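Local coordinates for protein short chain alcohol dehydrogenase-related dehydrogenase (Sinorhizobium meliloti, PDB 3TPC) that is a short-chain dehydrogenase/reductase that probably catalyses an oxidation or reduction with a nicotinamide dinucleotide, at residues D[10-15]-D[21-26]; D[122-127]-D[145-150]; D[33-38]-D[72-77]. All blocks are in the same frame, centred on the assembly; numbering follows the deposited sequence.

Contact 1: D[10-15]-D[21-26]; sequences FIVTGA and AAVTRM
Val12 pushes its isopropyl group against Thr24, and the two side chains meet at a slant. Both methyls and the CB of Val12 gather round a single atom, the Thr24 hydroxyl. The nearest of them is CG1, with Val12 CG1 to Thr24 OG1 at 3.5 Å. CG1 stands trans to the backbone N (chi1 178°), which leaves CG2 on the N side, turned to the other neighbour. There Val12 CG2 meets Val23 CG1 at 3.8 Å, a methyl-to-methyl contact. Ala15 adds its methyl from the loop, and Ala15 CB lies 3.8 Å from Thr24 OG1.

The loop comes closest at its end. Ala15 O faces the backbone of Ala21 and forms a CA-H...O contact, with Ala15 O to Ala21 CA at 3.2 Å and an angle of 130° at the hydrogen. Ala21 CB also rests on this oxygen.

The glycine-rich TGxxxGxG motif of the family starts at Thr13 and Gly14 and ends just before Ala21; in relatives it binds the dinucleotide. Gly14 has a positive phi, a backbone shape that suits glycine. Val34 of strand 33-38 also touches Val12 and Thr24.

No hydrogen bond joins the two segments. The Thr24 hydroxyl is spent on Gly20 O, one helical turn back, so it can sit among methyl groups without leaving a buried donor unpaired. Its role across this contact is that of a small packing surface.

Contact 2: D[122-127]-D[145-150]; sequences NMIRLA and IVNTAS
Ile124 is the one residue of helix 122-127 that meets strand 145-148 closely, and it touches Ile145 and Asn147. The residues before and after it on the helix serve other surfaces. Met123, a selenomethionine, packs on Leu85 and Asn87 of the neighbouring strand 84-87.

At Ile124 the longer branch does the work. CG1 lies on the backbone N side (chi1 -73°), and the extended second torsion carries CD1 forward to the sheet. This methyl fits against two side chains. On one it meets a methyl, with Ile124 CD1 to Ile145 CG2 at 3.8 Å, and the two isoleucines cross obliquely. CG1 of Ile124 follows behind at 3.9 Å from Ile145 CG2. On the other side chain CD1 faces the amide of Asn147, with Ile124 CD1 to Asn147 ND2 at 3.6 Å. The amide oxygen is close too, with Asn147 OD1 to Ile124 CD1 at 3.8 Å. OD1 is buried here and has no polar partner in the model, so one polar atom sits against a hydrocarbon surface.

Arg125 points away from the strand. Its NH2 forms a salt bridge with Glu65, and its NH1 bonds to His104 O of a neighbouring subunit. Leu126 packs on Pro103 of that subunit. Ala127 turns its methyl back to the sheet.

The helix thus lies between the sheet and another chain. Strand 143-148 leads on to Ser150, which with Tyr163 and Lys167 matches the Ser-Tyr-Lys set of short-chain dehydrogenases. A long helix laid over the central parallel sheet and facing a partner subunit is the layout of this Rossmann-type family.

Contact 3: D[33-38]-D[72-77]; sequences TVLGLD and LAFAKQ
Two first torsions near 180° bring Leu35 and Phe74 together. In Leu35, CG stands trans to the backbone N (chi1 -180°), and the second torsion of 52° sets CD1 against the ring and CD2 against Ala75, with CD2 also near the ring. In Phe74 the ring is likewise swung trans to its own backbone N (chi1 168°), and this lays the CD1 and CE1 side of the ring along the leucine.

The backbones stay well apart, with Leu35 CA to Ala75 CA at 7.2 Å, and the Leu35 methyls share the work of reaching across. Leu35 CD1 sits 3.7 Å from Phe74 CE1 and approaches the ring obliquely. Leu35 CD2 reaches the next residue of the helix, with Leu35 CD2 to Ala75 CB at 3.6 Å. The same methyl also brushes the ring, and Leu35 CD2 to Phe74 CD1 measures 3.9 Å. The leucine tip therefore touches the CD1 and CE1 atoms of the ring and the alanine methyl together. All of these contacts are apolar.

Strand 33-38 and helix 65-79 belong to the first half of a Rossmann fold. The chain leaves the outer strand 56-59, runs through this helix and returns at strand 84-87, so the helix crosses over strands 33-38 and 9-12. Leu72, one turn before Ala75, lies on Ile11 of strand 9-12. Leu37 packs on Ala71 of the same helix.

With an alanine at Leu35, a gap would probably open beneath the helix, leaving the Ala75 methyl without its partner and the Phe74 ring with less to hold its rotation. Ala75 and Leu35 are buried, while Phe74 is exposed and also touches Phe79.

The three contacts lie on one parallel sheet. Contact 1 and contact 3 use neighbouring strands, joined by probable backbone bonds from Phe10 O to Leu35 N (2.7 Å) and from Val12 O to Leu37 N (2.8 Å). Their helices cover opposite faces. Contacts 2 and 3 share a face, and their helices meet where Leu72 CD1 lies 3.5 Å from Ala127 CA. The centres of contacts 1 and 2 are about 13 Å apart. Asp38, at the end of strand 33-38, bonds to Ser16 N in the glycine-rich loop, consistent with a dinucleotide site there. Ser150, at the end of segment 145-150, probably belongs to the active site.

Contact 1: D[10-15]-D[21-26]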
ATOM      1  N   PHE D  10      30.490   2.148  -9.405  1.00 34.87           N
ATOM      2  CA  PHE D  10      29.429   2.499  -8.485  1.00 34.43           C
ATOM      3  C   PHE D  10      29.808   3.603  -7.542  1.00 34.68           C
ATOM      4  O   PHE D  10      30.944   3.680  -7.052  1.00 34.73           O
ATOM      5  CB  PHE D  10      29.019   1.287  -7.641  1.00 34.71           C
ATOM      6  CG  PHE D  10      28.152   0.334  -8.364  1.00 36.85           C
ATOM      7  CD1 PHE D  10      26.822   0.174  -7.993  1.00 39.28           C
ATOM      8  CD2 PHE D  10      28.647  -0.387  -9.447  1.00 36.59           C
ATOM      9  CE1 PHE D  10      25.992  -0.698  -8.693  1.00 39.90           C
ATOM     10  CE2 PHE D  10      27.858  -1.251 -10.144  1.00 37.80           C
ATOM     11  CZ  PHE D  10      26.524  -1.411  -9.789  1.00 40.46           C
ATOM     12  N   ILE D  11      28.830   4.460  -7.265  1.00 34.28           N
ATOM     13  CA  ILE D  11      28.929   5.402  -6.181  1.00 33.01           C
ATOM     14  C   ILE D  11      28.064   4.906  -5.058  1.00 31.51           C
ATOM     15  O   ILE D  11      26.948   4.466  -5.268  1.00 31.73           O
ATOM     16  CB  ILE D  11      28.487   6.786  -6.615  1.00 33.80           C
ATOM     17  CG1 ILE D  11      29.278   7.185  -7.866  1.00 34.34           C
ATOM     18  CG2 ILE D  11      28.659   7.772  -5.438  1.00 32.81           C
ATOM     19  CD1 ILE D  11      28.906   8.507  -8.494  1.00 34.60           C
ATOM     20  N   VAL D  12      28.607   4.953  -3.861  1.00 29.73           N
ATOM     21  CA  VAL D  12      27.915   4.498  -2.720  1.00 28.08           C
ATOM     22  C   VAL D  12      28.074   5.613  -1.710  1.00 28.83           C
ATOM     23  O   VAL D  12      29.158   6.204  -1.566  1.00 27.52           O
ATOM     24  CB  VAL D  12      28.494   3.196  -2.107  1.00 27.90           C
ATOM     25  CG1 VAL D  12      27.720   2.830  -0.888  1.00 26.60           C
ATOM     26  CG2 VAL D  12      28.459   1.996  -3.069  1.00 25.82           C
ATOM     27  N   THR D  13      26.986   5.819  -0.974  1.00 27.86           N
ATOM     28  CA  THR D  13      26.784   6.921  -0.074  1.00 27.96           C
ATOM     29  C   THR D  13      26.679   6.350   1.344  1.00 27.77           C
ATOM     30  O   THR D  13      26.341   5.168   1.538  1.00 26.98           O
ATOM     31  CB  THR D  13      25.533   7.646  -0.623  1.00 28.89           C
ATOM     32  OG1 THR D  13      25.907   8.873  -1.275  1.00 30.19           O
ATOM     33  CG2 THR D  13      24.451   7.788   0.347  1.00 26.77           C
ATOM     34  N   GLY D  14      27.056   7.133   2.350  1.00 28.51           N
ATOM     35  CA  GLY D  14      27.265   6.558   3.691  1.00 29.47           C
ATOM     36  C   GLY D  14      28.130   5.313   3.703  1.00 29.99           C
ATOM     37  O   GLY D  14      27.844   4.331   4.399  1.00 30.54           O
ATOM     38  N   ALA D  15      29.206   5.364   2.933  1.00 31.23           N
ATOM     39  CA  ALA D  15      30.090   4.222   2.679  1.00 33.08           C
ATOM     40  C   ALA D  15      30.998   3.760   3.866  1.00 34.41           C
ATOM     41  O   ALA D  15      31.574   2.648   3.832  1.00 33.73           O
ATOM     42  CB  ALA D  15      30.960   4.510   1.431  1.00 33.32           C
ATOM     43  N   ALA D  21      28.760   0.566   3.980  1.00 34.21           N
ATOM     44  CA  ALA D  21      30.013  -0.154   4.107  1.00 34.19           C
ATOM     45  C   ALA D  21      29.838  -1.549   3.498  1.00 34.44           C
ATOM     46  O   ALA D  21      30.637  -1.968   2.676  1.00 35.20           O
ATOM     47  CB  ALA D  21      30.445  -0.259   5.590  1.00 34.66           C
ATOM     48  N   ALA D  22      28.781  -2.261   3.860  1.00 33.29           N
ATOM     49  CA  ALA D  22      28.718  -3.608   3.404  1.00 33.53           C
ATOM     50  C   ALA D  22      28.479  -3.668   1.895  1.00 33.79           C
ATOM     51  O   ALA D  22      28.927  -4.595   1.234  1.00 34.46           O
ATOM     52  CB  ALA D  22      27.697  -4.380   4.178  1.00 33.88           C
ATOM     53  N   VAL D  23      27.819  -2.648   1.349  1.00 33.81           N
ATOM     54  CA  VAL D  23      27.552  -2.566  -0.090  1.00 33.57           C
ATOM     55  C   VAL D  23      28.865  -2.375  -0.860  1.00 33.72           C
ATOM     56  O   VAL D  23      29.104  -3.020  -1.905  1.00 32.87           O
ATOM     57  CB  VAL D  23      26.517  -1.447  -0.423  1.00 32.38           C
ATOM     58  CG1 VAL D  23      26.552  -1.092  -1.869  1.00 32.36           C
ATOM     59  CG2 VAL D  23      25.111  -1.910  -0.069  1.00 33.21           C
ATOM     60  N   THR D  24      29.699  -1.486  -0.320  1.00 33.94           N
ATOM     61  CA  THR D  24      30.995  -1.195  -0.885  1.00 35.09           C
ATOM     62  C   THR D  24      31.844  -2.496  -0.850  1.00 35.40           C
ATOM     63  O   THR D  24      32.428  -2.909  -1.853  1.00 35.31           O
ATOM     64  CB  THR D  24      31.588  -0.058  -0.098  1.00 35.42           C
ATOM     65  OG1 THR D  24      30.660   1.021  -0.147  1.00 36.66           O
ATOM     66  CG2 THR D  24      32.890   0.410  -0.675  1.00 35.20           C
ATOM     67  N   ARG D  25      31.812  -3.188   0.267  1.00 35.79           N
ATOM     68  CA  ARG D  25      32.471  -4.463   0.337  1.00 37.80           C
ATOM     69  C   ARG D  25      32.020  -5.445  -0.746  1.00 37.06           C
ATOM     70  O   ARG D  25      32.889  -5.956  -1.486  1.00 36.74           O
ATOM     71  CB  ARG D  25      32.304  -5.076   1.706  1.00 38.71           C
ATOM     72  CG  ARG D  25      33.594  -5.251   2.407  1.00 44.31           C
ATOM     73  CD  ARG D  25      33.393  -6.061   3.689  1.00 51.71           C
ATOM     74  NE  ARG D  25      32.845  -5.188   4.735  1.00 57.40           N
ATOM     75  CZ  ARG D  25      31.576  -5.197   5.160  1.00 59.06           C
ATOM     76  NH1 ARG D  25      30.685  -6.062   4.653  1.00 57.12           N
ATOM     77  NH2 ARG D  25      31.211  -4.331   6.106  1.00 58.06           N
HETATM   78  N   MSE D  26      30.702  -5.701  -0.856  1.00 36.05           N
HETATM   79  CA  MSE D  26      30.207  -6.645  -1.880  1.00 35.36           C
HETATM   80  C   MSE D  26      30.511  -6.220  -3.294  1.00 34.95           C
HETATM   81  O   MSE D  26      30.821  -7.061  -4.109  1.00 35.99           O
HETATM   82  CB  MSE D  26      28.758  -7.154  -1.668  1.00 34.41           C
HETATM   83  CG  MSE D  26      27.697  -6.437  -2.377  1.00 34.05           C
HETATM   84 SE   MSE D  26      27.616  -6.631  -4.289  0.50 26.29          SE
HETATM   85  CE  MSE D  26      26.654  -4.982  -4.530  1.00 32.14           C
TER

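Contact 2: D[122-127]-D[145-150]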
ATOM      1  N   ASN D 122      19.574  14.804  -4.378  1.00 25.84           N
ATOM      2  CA  ASN D 122      20.754  15.477  -4.906  1.00 26.58           C
ATOM      3  C   ASN D 122      21.627  14.477  -5.670  1.00 27.20           C
ATOM      4  O   ASN D 122      21.924  14.692  -6.854  1.00 26.89           O
ATOM      5  CB  ASN D 122      21.560  16.054  -3.740  1.00 27.09           C
ATOM      6  CG  ASN D 122      22.573  17.109  -4.144  1.00 25.52           C
ATOM      7  OD1 ASN D 122      23.522  17.351  -3.408  1.00 31.31           O
ATOM      8  ND2 ASN D 122      22.375  17.746  -5.259  1.00 24.52           N
HETATM    9  N   MSE D 123      22.039  13.402  -4.994  1.00 27.26           N
HETATM   10  CA  MSE D 123      22.765  12.296  -5.656  1.00 27.98           C
HETATM   11  C   MSE D 123      22.051  11.737  -6.877  1.00 27.91           C
HETATM   12  O   MSE D 123      22.665  11.408  -7.839  1.00 29.72           O
HETATM   13  CB  MSE D 123      23.046  11.150  -4.698  1.00 27.35           C
HETATM   14  CG  MSE D 123      24.069  11.478  -3.587  1.00 29.70           C
HETATM   15 SE   MSE D 123      25.726  12.282  -4.298  0.50 35.08          SE
HETATM   16  CE  MSE D 123      25.428  13.947  -3.555  1.00 36.35           C
ATOM     17  N   ILE D 124      20.769  11.560  -6.811  1.00 27.53           N
ATOM     18  CA  ILE D 124      20.035  11.034  -7.912  1.00 27.24           C
ATOM     19  C   ILE D 124      19.993  11.935  -9.119  1.00 27.07           C
ATOM     20  O   ILE D 124      20.194  11.525 -10.213  1.00 25.75           O
ATOM     21  CB  ILE D 124      18.614  10.707  -7.485  1.00 27.20           C
ATOM     22  CG1 ILE D 124      18.588   9.480  -6.616  1.00 26.47           C
ATOM     23  CG2 ILE D 124      17.764  10.485  -8.621  1.00 24.24           C
ATOM     24  CD1 ILE D 124      17.277   8.938  -6.451  1.00 23.51           C
ATOM     25  N   ARG D 125      19.742  13.189  -8.901  1.00 26.63           N
ATOM     26  CA  ARG D 125      19.749  14.059 -10.019  1.00 28.59           C
ATOM     27  C   ARG D 125      21.110  14.190 -10.701  1.00 29.16           C
ATOM     28  O   ARG D 125      21.204  14.244 -11.891  1.00 29.26           O
ATOM     29  CB  ARG D 125      19.137  15.396  -9.685  1.00 20.00           C
ATOM     30  CG  ARG D 125      20.063  16.355  -9.162  1.00 20.00           C
ATOM     31  CD  ARG D 125      19.432  17.289  -8.234  1.00 20.00           C
ATOM     32  NE  ARG D 125      20.505  17.969  -7.584  1.00 20.00           N
ATOM     33  CZ  ARG D 125      21.064  19.081  -8.007  1.00 20.00           C
ATOM     34  NH1 ARG D 125      20.616  19.696  -9.051  1.00 20.00           N
ATOM     35  NH2 ARG D 125      22.073  19.557  -7.368  1.00 20.00           N
ATOM     36  N   LEU D 126      22.154  14.287  -9.921  1.00 30.34           N
ATOM     37  CA  LEU D 126      23.481  14.327 -10.479  1.00 31.50           C
ATOM     38  C   LEU D 126      24.076  13.068 -11.073  1.00 32.14           C
ATOM     39  O   LEU D 126      24.617  13.101 -12.121  1.00 33.82           O
ATOM     40  CB  LEU D 126      24.441  15.043  -9.560  1.00 31.74           C
ATOM     41  CG  LEU D 126      24.093  16.495  -9.277  1.00 30.03           C
ATOM     42  CD1 LEU D 126      25.040  17.041  -8.317  1.00 32.15           C
ATOM     43  CD2 LEU D 126      24.063  17.321 -10.462  1.00 28.91           C
ATOM     44  N   ALA D 127      23.918  11.950 -10.408  1.00 31.38           N
ATOM     45  CA  ALA D 127      24.309  10.666 -10.984  1.00 29.90           C
ATOM     46  C   ALA D 127      23.561  10.351 -12.264  1.00 29.56           C
ATOM     47  O   ALA D 127      24.107   9.796 -13.203  1.00 30.11           O
ATOM     48  CB  ALA D 127      24.077   9.571  -9.993  1.00 29.84           C
ATOM     49  N   ILE D 145      19.820   2.714  -9.836  1.00 23.95           N
ATOM     50  CA  ILE D 145      19.856   3.499  -8.644  1.00 22.92           C
ATOM     51  C   ILE D 145      19.062   2.682  -7.620  1.00 22.81           C
ATOM     52  O   ILE D 145      17.919   2.357  -7.855  1.00 22.00           O
ATOM     53  CB  ILE D 145      19.207   4.894  -8.920  1.00 22.83           C
ATOM     54  CG1 ILE D 145      20.062   5.649  -9.952  1.00 22.89           C
ATOM     55  CG2 ILE D 145      18.988   5.691  -7.610  1.00 20.05           C
ATOM     56  CD1 ILE D 145      19.520   7.082 -10.428  1.00 18.27           C
ATOM     57  N   VAL D 146      19.700   2.332  -6.511  1.00 21.96           N
ATOM     58  CA  VAL D 146      19.012   1.731  -5.418  1.00 22.03           C
ATOM     59  C   VAL D 146      18.981   2.721  -4.268  1.00 23.10           C
ATOM     60  O   VAL D 146      20.050   3.235  -3.817  1.00 23.30           O
ATOM     61  CB  VAL D 146      19.725   0.442  -4.929  1.00 21.46           C
ATOM     62  CG1 VAL D 146      18.898  -0.246  -3.901  1.00 22.54           C
ATOM     63  CG2 VAL D 146      19.966  -0.503  -6.105  1.00 22.17           C
ATOM     64  N   ASN D 147      17.783   2.960  -3.738  1.00 22.51           N
ATOM     65  CA  ASN D 147      17.700   3.804  -2.555  1.00 22.99           C
ATOM     66  C   ASN D 147      17.428   3.035  -1.276  1.00 23.75           C
ATOM     67  O   ASN D 147      16.861   1.931  -1.283  1.00 24.23           O
ATOM     68  CB  ASN D 147      16.671   4.887  -2.755  1.00 21.86           C
ATOM     69  CG  ASN D 147      16.894   5.673  -4.039  1.00 23.24           C
ATOM     70  OD1 ASN D 147      15.996   5.787  -4.859  1.00 30.90           O
ATOM     71  ND2 ASN D 147      18.065   6.195  -4.225  1.00 19.61           N
ATOM     72  N   THR D 148      17.787   3.657  -0.167  1.00 23.72           N
ATOM     73  CA  THR D 148      17.549   3.041   1.106  1.00 24.06           C
ATOM     74  C   THR D 148      16.518   3.837   1.823  1.00 23.94           C
ATOM     75  O   THR D 148      16.769   4.979   2.200  1.00 23.75           O
ATOM     76  CB  THR D 148      18.845   2.992   1.968  1.00 23.58           C
ATOM     77  OG1 THR D 148      19.873   2.311   1.224  1.00 25.67           O
ATOM     78  CG2 THR D 148      18.563   2.264   3.218  1.00 23.22           C
ATOM     79  N   ALA D 149      15.346   3.238   2.001  1.00 23.86           N
ATOM     80  CA  ALA D 149      14.262   3.882   2.742  1.00 23.55           C
ATOM     81  C   ALA D 149      14.278   3.204   4.091  1.00 24.04           C
ATOM     82  O   ALA D 149      15.337   3.067   4.722  1.00 25.19           O
ATOM     83  CB  ALA D 149      12.900   3.652   2.030  1.00 22.65           C
ATOM     84  N   SER D 150      13.128   2.727   4.528  1.00 23.26           N
ATOM     85  CA  SER D 150      13.065   1.969   5.768  1.00 23.44           C
ATOM     86  C   SER D 150      11.637   1.538   6.003  1.00 23.60           C
ATOM     87  O   SER D 150      10.692   2.195   5.558  1.00 24.36           O
ATOM     88  CB  SER D 150      13.509   2.833   6.966  1.00 23.73           C
ATOM     89  OG  SER D 150      12.715   2.561   8.107  1.00 22.30           O
TER

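Contact 3: D[33-38]-D[72-77]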
ATOM      1  N   THR D  33      34.517  -1.072  -9.626  1.00 38.79           N
ATOM      2  CA  THR D  33      35.151   0.148  -9.168  1.00 38.99           C
ATOM      3  C   THR D  33      34.176   0.924  -8.249  1.00 38.80           C
ATOM      4  O   THR D  33      33.032   1.196  -8.622  1.00 38.18           O
ATOM      5  CB  THR D  33      35.550   0.993 -10.400  1.00 38.63           C
ATOM      6  OG1 THR D  33      36.518   0.269 -11.160  1.00 38.79           O
ATOM      7  CG2 THR D  33      36.118   2.311 -10.007  1.00 38.98           C
ATOM      8  N   VAL D  34      34.613   1.301  -7.056  1.00 39.34           N
ATOM      9  CA  VAL D  34      33.681   1.926  -6.114  1.00 39.03           C
ATOM     10  C   VAL D  34      34.148   3.312  -5.633  1.00 39.50           C
ATOM     11  O   VAL D  34      35.268   3.473  -5.181  1.00 39.39           O
ATOM     12  CB  VAL D  34      33.326   0.960  -4.935  1.00 39.56           C
ATOM     13  CG1 VAL D  34      32.432   1.632  -3.897  1.00 38.58           C
ATOM     14  CG2 VAL D  34      32.631  -0.292  -5.448  1.00 39.50           C
ATOM     15  N   LEU D  35      33.266   4.305  -5.752  1.00 39.48           N
ATOM     16  CA  LEU D  35      33.480   5.611  -5.168  1.00 40.07           C
ATOM     17  C   LEU D  35      32.687   5.688  -3.862  1.00 40.47           C
ATOM     18  O   LEU D  35      31.466   5.800  -3.864  1.00 40.02           O
ATOM     19  CB  LEU D  35      33.081   6.737  -6.137  1.00 38.82           C
ATOM     20  CG  LEU D  35      33.302   8.145  -5.566  1.00 40.37           C
ATOM     21  CD1 LEU D  35      34.728   8.385  -4.998  1.00 41.48           C
ATOM     22  CD2 LEU D  35      32.951   9.230  -6.572  1.00 38.91           C
ATOM     23  N   GLY D  36      33.400   5.605  -2.750  1.00 40.96           N
ATOM     24  CA  GLY D  36      32.774   5.617  -1.458  1.00 42.22           C
ATOM     25  C   GLY D  36      32.684   7.017  -0.905  1.00 43.05           C
ATOM     26  O   GLY D  36      33.698   7.607  -0.550  1.00 44.39           O
ATOM     27  N   LEU D  37      31.474   7.559  -0.830  1.00 43.66           N
ATOM     28  CA  LEU D  37      31.239   8.882  -0.212  1.00 43.48           C
ATOM     29  C   LEU D  37      30.720   8.724   1.196  1.00 44.34           C
ATOM     30  O   LEU D  37      29.953   7.781   1.464  1.00 44.74           O
ATOM     31  CB  LEU D  37      30.234   9.685  -1.022  1.00 42.78           C
ATOM     32  CG  LEU D  37      30.656   9.918  -2.463  1.00 42.96           C
ATOM     33  CD1 LEU D  37      29.575  10.612  -3.201  1.00 43.74           C
ATOM     34  CD2 LEU D  37      31.921  10.770  -2.488  1.00 44.66           C
ATOM     35  N   ASP D  38      31.165   9.628   2.077  1.00 45.35           N
ATOM     36  CA  ASP D  38      30.687   9.799   3.456  1.00 46.63           C
ATOM     37  C   ASP D  38      31.345  11.027   4.096  1.00 48.37           C
ATOM     38  O   ASP D  38      32.126  11.728   3.440  1.00 49.00           O
ATOM     39  CB  ASP D  38      30.930   8.574   4.323  1.00 46.26           C
ATOM     40  CG  ASP D  38      29.828   8.376   5.398  1.00 46.29           C
ATOM     41  OD1 ASP D  38      29.333   9.380   5.969  1.00 43.63           O
ATOM     42  OD2 ASP D  38      29.466   7.202   5.681  1.00 43.34           O
ATOM     43  N   LEU D  72      30.797  13.705  -8.661  1.00 42.74           N
ATOM     44  CA  LEU D  72      30.426  13.205  -9.975  1.00 43.59           C
ATOM     45  C   LEU D  72      31.498  13.572 -11.013  1.00 44.59           C
ATOM     46  O   LEU D  72      31.941  12.705 -11.759  1.00 44.84           O
ATOM     47  CB  LEU D  72      29.015  13.656 -10.390  1.00 42.26           C
ATOM     48  CG  LEU D  72      27.762  12.834 -10.023  1.00 42.41           C
ATOM     49  CD1 LEU D  72      27.737  11.426 -10.612  1.00 40.39           C
ATOM     50  CD2 LEU D  72      27.494  12.773  -8.523  1.00 43.74           C
ATOM     51  N   ALA D  73      31.913  14.840 -11.062  1.00 45.65           N
ATOM     52  CA  ALA D  73      33.074  15.235 -11.896  1.00 46.61           C
ATOM     53  C   ALA D  73      34.276  14.314 -11.637  1.00 47.27           C
ATOM     54  O   ALA D  73      34.900  13.805 -12.585  1.00 46.73           O
ATOM     55  CB  ALA D  73      33.465  16.705 -11.654  1.00 46.17           C
ATOM     56  N   PHE D  74      34.574  14.095 -10.349  1.00 48.21           N
ATOM     57  CA  PHE D  74      35.699  13.279  -9.938  1.00 49.37           C
ATOM     58  C   PHE D  74      35.595  11.926 -10.586  1.00 50.05           C
ATOM     59  O   PHE D  74      36.481  11.533 -11.322  1.00 50.31           O
ATOM     60  CB  PHE D  74      35.719  13.118  -8.429  1.00 49.87           C
ATOM     61  CG  PHE D  74      36.659  12.063  -7.948  1.00 51.96           C
ATOM     62  CD1 PHE D  74      36.263  10.725  -7.899  1.00 53.05           C
ATOM     63  CD2 PHE D  74      37.945  12.400  -7.524  1.00 53.88           C
ATOM     64  CE1 PHE D  74      37.125   9.745  -7.452  1.00 54.37           C
ATOM     65  CE2 PHE D  74      38.826  11.412  -7.063  1.00 54.27           C
ATOM     66  CZ  PHE D  74      38.412  10.083  -7.033  1.00 55.37           C
ATOM     67  N   ALA D  75      34.503  11.224 -10.308  1.00 50.81           N
ATOM     68  CA  ALA D  75      34.270   9.896 -10.873  1.00 51.86           C
ATOM     69  C   ALA D  75      34.036   9.891 -12.384  1.00 52.07           C
ATOM     70  O   ALA D  75      34.259   8.875 -13.024  1.00 52.44           O
ATOM     71  CB  ALA D  75      33.118   9.175 -10.144  1.00 52.06           C
ATOM     72  N   LYS D  76      33.589  10.992 -12.970  1.00 52.84           N
ATOM     73  CA  LYS D  76      33.566  11.051 -14.429  1.00 54.25           C
ATOM     74  C   LYS D  76      34.999  11.111 -14.990  1.00 54.91           C
ATOM     75  O   LYS D  76      35.391  10.216 -15.759  1.00 55.39           O
ATOM     76  CB  LYS D  76      32.702  12.187 -14.954  1.00 54.29           C
ATOM     77  CG  LYS D  76      31.809  11.757 -16.085  1.00 57.29           C
ATOM     78  CD  LYS D  76      32.300  12.250 -17.426  1.00 62.68           C
ATOM     79  CE  LYS D  76      31.939  13.733 -17.657  1.00 64.92           C
ATOM     80  NZ  LYS D  76      30.457  13.974 -17.717  1.00 66.18           N
ATOM     81  N   GLN D  77      35.782  12.120 -14.596  1.00 54.96           N
ATOM     82  CA  GLN D  77      37.203  12.171 -14.975  1.00 55.59           C
ATOM     83  C   GLN D  77      37.982  10.874 -14.608  1.00 55.76           C
ATOM     84  O   GLN D  77      38.530  10.219 -15.507  1.00 56.22           O
ATOM     85  CB  GLN D  77      37.892  13.439 -14.444  1.00 55.40           C
TER